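Local coordinates for protein CurH (Lyngbya majuscula, PDB 3KG7) that probably dehydrates a polyketide intermediate, as the dehydratase domain of one module of the curacin synthase, a lyase with a double hotdog fold, at residues R42-P47 with A286-F291; P65-D70 with E233-H238. One frame throughout, in Å; residues are numbered along the deposited sequence.

In the fold
Both interactions probably join the N-terminal hotdog to the C-terminal one, at opposite sides of the centre of the chain. Interaction 1 lies at the surface, where the 42-47 hairpin turn meets the short helix near the C-terminus. Interaction 2 is more deeply set and pairs strand 66-73 with strand 225-236 in antiparallel fashion. Their centres are about 28 Å apart and their nearest atoms about 17 Å apart, so they do not touch. Strand 225-236 links them: its first residue, Phe225, is hydrogen-bonded through its N to Tyr44 OH of interaction 1, and its last residues form interaction 2. Helix 52-62, which lies against interaction 2, is probably the central helix of the first hotdog.

Interaction 1: R42-P47 with A286-F291; sequences RVYDTP and APSQLF
Of the CA atoms, those of Tyr44 and Ser288 come nearest across the contact, 7.0 Å apart. Tyr44 and Asp45 both have left-handed backbone angles. They form the two-residue turn of a tight beta hairpin, closed by mutual backbone bonds between Val43 and Thr46. On the other side the chain enters the helix 288-291. Pro287 is its N-cap, and Phe291 N bonds to Pro287 O at 2.8 Å.

The Tyr44 ring carries the contact. Ser288 CB sits over one face, 3.6 Å from the ring centroid and only 2° off the normal, which makes a CH-pi contact. Ser288 OG lies over the same face, toward Tyr44 CG at 3.4 Å. It is turned there because it stands anti to its own nitrogen (chi1 -162°). At the edge of the tyrosine ring, Tyr44 CE2 meets Phe291 CD2 at 4.3 Å. Phe291 CE2 also touches Val43 CG1 at 4.2 Å.

The phenol hydroxyl donates to Ala286 O at 3.0 Å, approaching 23° out of the carbonyl plane. The same oxygen also accepts a hydrogen bond from Phe225 N. Within the turn, Arg42 grips Asp45 side-on: NE and NH2 both reach OD1, the latter at 3.0 Å. Thr46 OG1 bonds to Tyr44 O.

The hydroxyl therefore has partners on two chain segments, and the ring has a serine methylene on one face. Together these are likely to fix the rotation of the tyrosine ring. They tie the hairpin turn to the chain just before and within helix 288-291.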
loop_
_atom_site.group_PDB
_atom_site.type_symbol
_atom_site.label_atom_id
_atom_site.label_comp_id
_atom_site.label_asym_id
_atom_site.label_seq_id
_atom_site.Cartn_x
_atom_site.Cartn_y
_atom_site.Cartn_z
ATOM N N ARG C 42 -15.491 -11.382 24.195
ATOM C CA ARG C 42 -16.725 -10.611 24.206
ATOM C C ARG C 42 -16.777 -9.612 25.359
ATOM O O ARG C 42 -16.771 -9.998 26.539
ATOM C CB ARG C 42 -17.940 -11.554 24.238
ATOM C CG ARG C 42 -17.941 -12.626 23.139
ATOM C CD ARG C 42 -19.217 -13.478 23.131
ATOM N NE ARG C 42 -20.354 -12.781 22.518
ATOM C CZ ARG C 42 -20.611 -12.731 21.209
ATOM N NH1 ARG C 42 -19.820 -13.335 20.329
ATOM N NH2 ARG C 42 -21.666 -12.061 20.770
ATOM N N VAL C 43 -16.810 -8.326 25.004
ATOM C CA VAL C 43 -17.096 -7.254 25.968
ATOM C C VAL C 43 -18.494 -6.687 25.681
ATOM O O VAL C 43 -18.812 -6.345 24.540
ATOM C CB VAL C 43 -16.032 -6.129 25.941
ATOM C CG1 VAL C 43 -16.254 -5.163 27.090
ATOM C CG2 VAL C 43 -14.634 -6.710 26.030
ATOM N N TYR C 44 -19.323 -6.594 26.718
ATOM C CA TYR C 44 -20.737 -6.230 26.568
ATOM C C TYR C 44 -21.390 -7.075 25.477
ATOM O O TYR C 44 -22.123 -6.566 24.622
ATOM C CB TYR C 44 -20.903 -4.734 26.278
ATOM C CG TYR C 44 -20.272 -3.851 27.326
ATOM C CD1 TYR C 44 -20.859 -3.706 28.585
ATOM C CD2 TYR C 44 -19.083 -3.168 27.063
ATOM C CE1 TYR C 44 -20.280 -2.904 29.554
ATOM C CE2 TYR C 44 -18.497 -2.359 28.028
ATOM C CZ TYR C 44 -19.102 -2.232 29.271
ATOM O OH TYR C 44 -18.525 -1.435 30.233
ATOM N N ASP C 45 -21.093 -8.373 25.519
ATOM C CA ASP C 45 -21.563 -9.356 24.537
ATOM C C ASP C 45 -21.311 -8.925 23.086
ATOM O O ASP C 45 -22.079 -9.261 22.181
ATOM C CB ASP C 45 -23.038 -9.703 24.770
ATOM C CG ASP C 45 -23.349 -11.156 24.462
ATOM O OD1 ASP C 45 -23.184 -11.590 23.302
ATOM O OD2 ASP C 45 -23.769 -11.870 25.390
ATOM N N THR C 46 -20.227 -8.180 22.878
ATOM C CA THR C 46 -19.815 -7.753 21.541
ATOM C C THR C 46 -18.387 -8.230 21.269
ATOM O O THR C 46 -17.480 -7.988 22.075
ATOM C CB THR C 46 -19.911 -6.214 21.372
ATOM O OG1 THR C 46 -21.204 -5.760 21.799
ATOM C CG2 THR C 46 -19.700 -5.808 19.925
ATOM N N PRO C 47 -18.184 -8.931 20.142
ATOM C CA PRO C 47 -16.824 -9.318 19.783
ATOM C C PRO C 47 -15.963 -8.075 19.599
ATOM O O PRO C 47 -16.283 -7.202 18.778
ATOM C CB PRO C 47 -17.003 -10.058 18.450
ATOM C CG PRO C 47 -18.447 -10.495 18.446
ATOM C CD PRO C 47 -19.177 -9.400 19.157
ATOM N N ALA C 286 -14.391 2.179 31.111
ATOM C CA ALA C 286 -15.028 2.507 29.843
ATOM C C ALA C 286 -16.446 1.948 29.785
ATOM O O ALA C 286 -16.640 0.770 29.477
ATOM C CB ALA C 286 -14.185 1.999 28.669
ATOM N N PRO C 287 -17.446 2.793 30.104
ATOM C CA PRO C 287 -18.850 2.385 30.000
ATOM C C PRO C 287 -19.248 2.132 28.547
ATOM O O PRO C 287 -18.681 2.734 27.634
ATOM C CB PRO C 287 -19.615 3.578 30.581
ATOM C CG PRO C 287 -18.686 4.730 30.464
ATOM C CD PRO C 287 -17.302 4.176 30.594
ATOM N N SER C 288 -20.219 1.243 28.351
ATOM C CA SER C 288 -20.589 0.761 27.016
ATOM C C SER C 288 -21.013 1.848 26.020
ATOM O O SER C 288 -20.743 1.724 24.827
ATOM C CB SER C 288 -21.665 -0.317 27.117
ATOM O OG SER C 288 -21.721 -1.066 25.919
ATOM N N GLN C 289 -21.672 2.900 26.511
ATOM C CA GLN C 289 -22.078 4.039 25.678
ATOM C C GLN C 289 -20.882 4.738 25.033
ATOM O O GLN C 289 -20.941 5.118 23.863
ATOM C CB GLN C 289 -22.881 5.067 26.483
ATOM C CG GLN C 289 -24.074 4.510 27.249
ATOM C CD GLN C 289 -23.727 4.094 28.671
ATOM O OE1 GLN C 289 -22.625 3.611 28.947
ATOM N NE2 GLN C 289 -24.676 4.277 29.581
ATOM N N LEU C 290 -19.809 4.914 25.804
ATOM C CA LEU C 290 -18.571 5.511 25.300
ATOM C C LEU C 290 -17.708 4.504 24.530
ATOM O O LEU C 290 -17.180 4.825 23.463
ATOM C CB LEU C 290 -17.760 6.131 26.444
ATOM C CG LEU C 290 -18.006 7.594 26.828
ATOM C CD1 LEU C 290 -17.576 7.850 28.267
ATOM C CD2 LEU C 290 -17.290 8.550 25.873
ATOM N N PHE C 291 -17.587 3.293 25.077
ATOM C CA PHE C 291 -16.718 2.242 24.544
ATOM C C PHE C 291 -17.168 1.695 23.192
ATOM O O PHE C 291 -16.346 1.551 22.282
ATOM C CB PHE C 291 -16.597 1.099 25.556
ATOM C CG PHE C 291 -15.549 0.075 25.208
ATOM C CD1 PHE C 291 -14.190 0.361 25.356
ATOM C CD2 PHE C 291 -15.917 -1.188 24.754
ATOM C CE1 PHE C 291 -13.222 -0.586 25.043
ATOM C CE2 PHE C 291 -14.944 -2.146 24.440
ATOM C CZ PHE C 291 -13.599 -1.840 24.589
#

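Interaction 2: P65-D70 with E233-H238; sequences PAAVED and EMTLSH
Glu69 and Glu233 send their side chains out from the same face of the paired strands. Glu69 has CG between its backbone nitrogen and carbonyl carbon (chi1 45°), and its chain is extended from there. Glu233 has CG anti to its nitrogen but bends at chi2 (131°), which turns its carboxylate toward the neighbouring strand. The two acid groups lie side by side, with planes 33° apart.

Glu233 OE1 lies 3.7 Å from Glu69 CB, and Glu233 OE2 lies 4.0 Å from Ala67 CB. Glu69 OE2 and Glu233 OE1 face each other, two acceptors with no hydrogen bond between them. The like charges would probably be unfavourable unless partly offset by Lys100, which forms a salt bridge with Glu69 OE1. An alanine in place of Glu233 would probably open a gap beside the Glu69 side chain and over Ala67 CB.

Thr235 continues this face, with CG2 3.9 Å from Ala67 CB. The other face carries Ala66, Val68, Leu236 and Met234, a selenomethionine. Leu59 of helix 52-62 packs against Ala66, Val68 and Met234.

The strands run antiparallel, and the axes of 66-69 and 233-236 approach to 4.6 Å. Ala66 and Leu236 form a hydrogen-bonded pair: Ala66 N to Leu236 O and Leu236 N to Ala66 O are both 3.1 Å. In the next, Val68 N to Met234 O and Met234 N to Val68 O are both 2.8 Å. Ala67 with Thr235 and Glu69 with Glu233 are non-hydrogen-bonded pairs. There CA-H...O contacts supplement the pairing, as from Glu233 CA to Val68 O.

Strand 66-73 also pairs with strand 117-124, and strand 225-236 with strand 274-286. The pairing joins a strand of each hotdog half side by side, consistent with the double hotdog fold.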
loop_
_atom_site.group_PDB
_atom_site.type_symbol
_atom_site.label_atom_id
_atom_site.label_comp_id
_atom_site.label_asym_id
_atom_site.label_seq_id
_atom_site.Cartn_x
_atom_site.Cartn_y
_atom_site.Cartn_z
ATOM N N PRO C 65 14.104 -10.702 18.689
ATOM C CA PRO C 65 13.822 -9.821 19.832
ATOM C C PRO C 65 13.500 -8.392 19.399
ATOM O O PRO C 65 14.060 -7.889 18.421
ATOM C CB PRO C 65 15.117 -9.854 20.649
ATOM C CG PRO C 65 15.948 -10.967 20.059
ATOM C CD PRO C 65 15.533 -11.069 18.634
ATOM N N ALA C 66 12.582 -7.764 20.125
ATOM C CA ALA C 66 12.101 -6.427 19.821
ATOM C C ALA C 66 11.534 -5.802 21.074
ATOM O O ALA C 66 11.201 -6.493 22.039
ATOM C CB ALA C 66 11.023 -6.468 18.746
ATOM N N ALA C 67 11.425 -4.482 21.041
ATOM C CA ALA C 67 10.865 -3.704 22.129
ATOM C C ALA C 67 9.895 -2.693 21.541
ATOM O O ALA C 67 10.195 -2.040 20.545
ATOM C CB ALA C 67 11.966 -3.003 22.882
ATOM N N VAL C 68 8.717 -2.581 22.142
ATOM C CA VAL C 68 7.693 -1.661 21.638
ATOM C C VAL C 68 7.323 -0.683 22.727
ATOM O O VAL C 68 7.001 -1.087 23.844
ATOM C CB VAL C 68 6.440 -2.394 21.135
ATOM C CG1 VAL C 68 5.557 -1.436 20.370
ATOM C CG2 VAL C 68 6.828 -3.555 20.221
ATOM N N GLU C 69 7.386 0.604 22.414
ATOM C CA GLU C 69 7.189 1.621 23.440
ATOM C C GLU C 69 6.124 2.653 23.088
ATOM O O GLU C 69 5.736 2.785 21.927
ATOM C CB GLU C 69 8.521 2.281 23.834
ATOM C CG GLU C 69 9.427 2.673 22.679
ATOM C CD GLU C 69 10.882 2.833 23.109
ATOM O OE1 GLU C 69 11.515 3.841 22.719
ATOM O OE2 GLU C 69 11.397 1.954 23.839
ATOM N N ASP C 70 5.657 3.369 24.113
ATOM C CA ASP C 70 4.592 4.385 24.000
ATOM C C ASP C 70 3.380 3.880 23.220
ATOM O O ASP C 70 2.998 4.445 22.187
ATOM C CB ASP C 70 5.124 5.684 23.393
ATOM C CG ASP C 70 6.327 6.220 24.139
ATOM O OD1 ASP C 70 7.461 5.762 23.861
ATOM O OD2 ASP C 70 6.133 7.105 25.002
ATOM N N GLU C 233 5.929 0.088 27.948
ATOM C CA GLU C 233 6.877 -0.714 27.176
ATOM C C GLU C 233 6.466 -2.179 27.161
ATOM O O GLU C 233 5.884 -2.685 28.125
ATOM C CB GLU C 233 8.312 -0.546 27.714
ATOM C CG GLU C 233 9.357 -1.479 27.085
ATOM C CD GLU C 233 10.618 -0.754 26.609
ATOM O OE1 GLU C 233 10.531 0.451 26.283
ATOM O OE2 GLU C 233 11.695 -1.393 26.534
HETATM N N MSE C 234 6.760 -2.844 26.050
HETATM C CA MSE C 234 6.577 -4.281 25.932
HETATM C C MSE C 234 7.775 -4.856 25.184
HETATM O O MSE C 234 8.082 -4.443 24.066
HETATM C CB MSE C 234 5.261 -4.614 25.221
HETATM C CG MSE C 234 4.643 -5.947 25.636
HETATM SE SE MSE C 234 5.178 -7.460 24.522
HETATM C CE MSE C 234 5.123 -8.933 25.805
ATOM N N THR C 235 8.475 -5.784 25.821
ATOM C CA THR C 235 9.618 -6.434 25.187
ATOM C C THR C 235 9.374 -7.921 25.071
ATOM O O THR C 235 8.718 -8.519 25.928
ATOM C CB THR C 235 10.911 -6.249 25.984
ATOM O OG1 THR C 235 10.814 -6.967 27.223
ATOM C CG2 THR C 235 11.175 -4.772 26.246
ATOM N N LEU C 236 9.913 -8.516 24.017
ATOM C CA LEU C 236 9.877 -9.958 23.861
ATOM C C LEU C 236 11.167 -10.422 23.187
ATOM O O LEU C 236 11.531 -9.912 22.122
ATOM C CB LEU C 236 8.640 -10.378 23.064
ATOM C CG LEU C 236 8.440 -11.884 22.883
ATOM C CD1 LEU C 236 8.238 -12.584 24.231
ATOM C CD2 LEU C 236 7.289 -12.161 21.934
ATOM N N SER C 237 11.856 -11.374 23.815
ATOM C CA SER C 237 13.164 -11.831 23.331
ATOM C C SER C 237 13.048 -12.927 22.283
ATOM O O SER C 237 13.846 -12.973 21.349
ATOM C CB SER C 237 14.042 -12.339 24.472
ATOM O OG SER C 237 14.092 -11.405 25.527
ATOM N N HIS C 238 12.072 -13.820 22.446
ATOM C CA HIS C 238 11.847 -14.900 21.479
ATOM C C HIS C 238 10.387 -15.359 21.492
ATOM O O HIS C 238 9.620 -14.927 22.349
ATOM C CB HIS C 238 12.824 -16.073 21.695
ATOM C CG HIS C 238 12.850 -16.602 23.094
ATOM N ND1 HIS C 238 11.851 -17.401 23.604
ATOM C CD2 HIS C 238 13.764 -16.463 24.083
ATOM C CE1 HIS C 238 12.143 -17.722 24.852
ATOM N NE2 HIS C 238 13.300 -17.167 25.166
#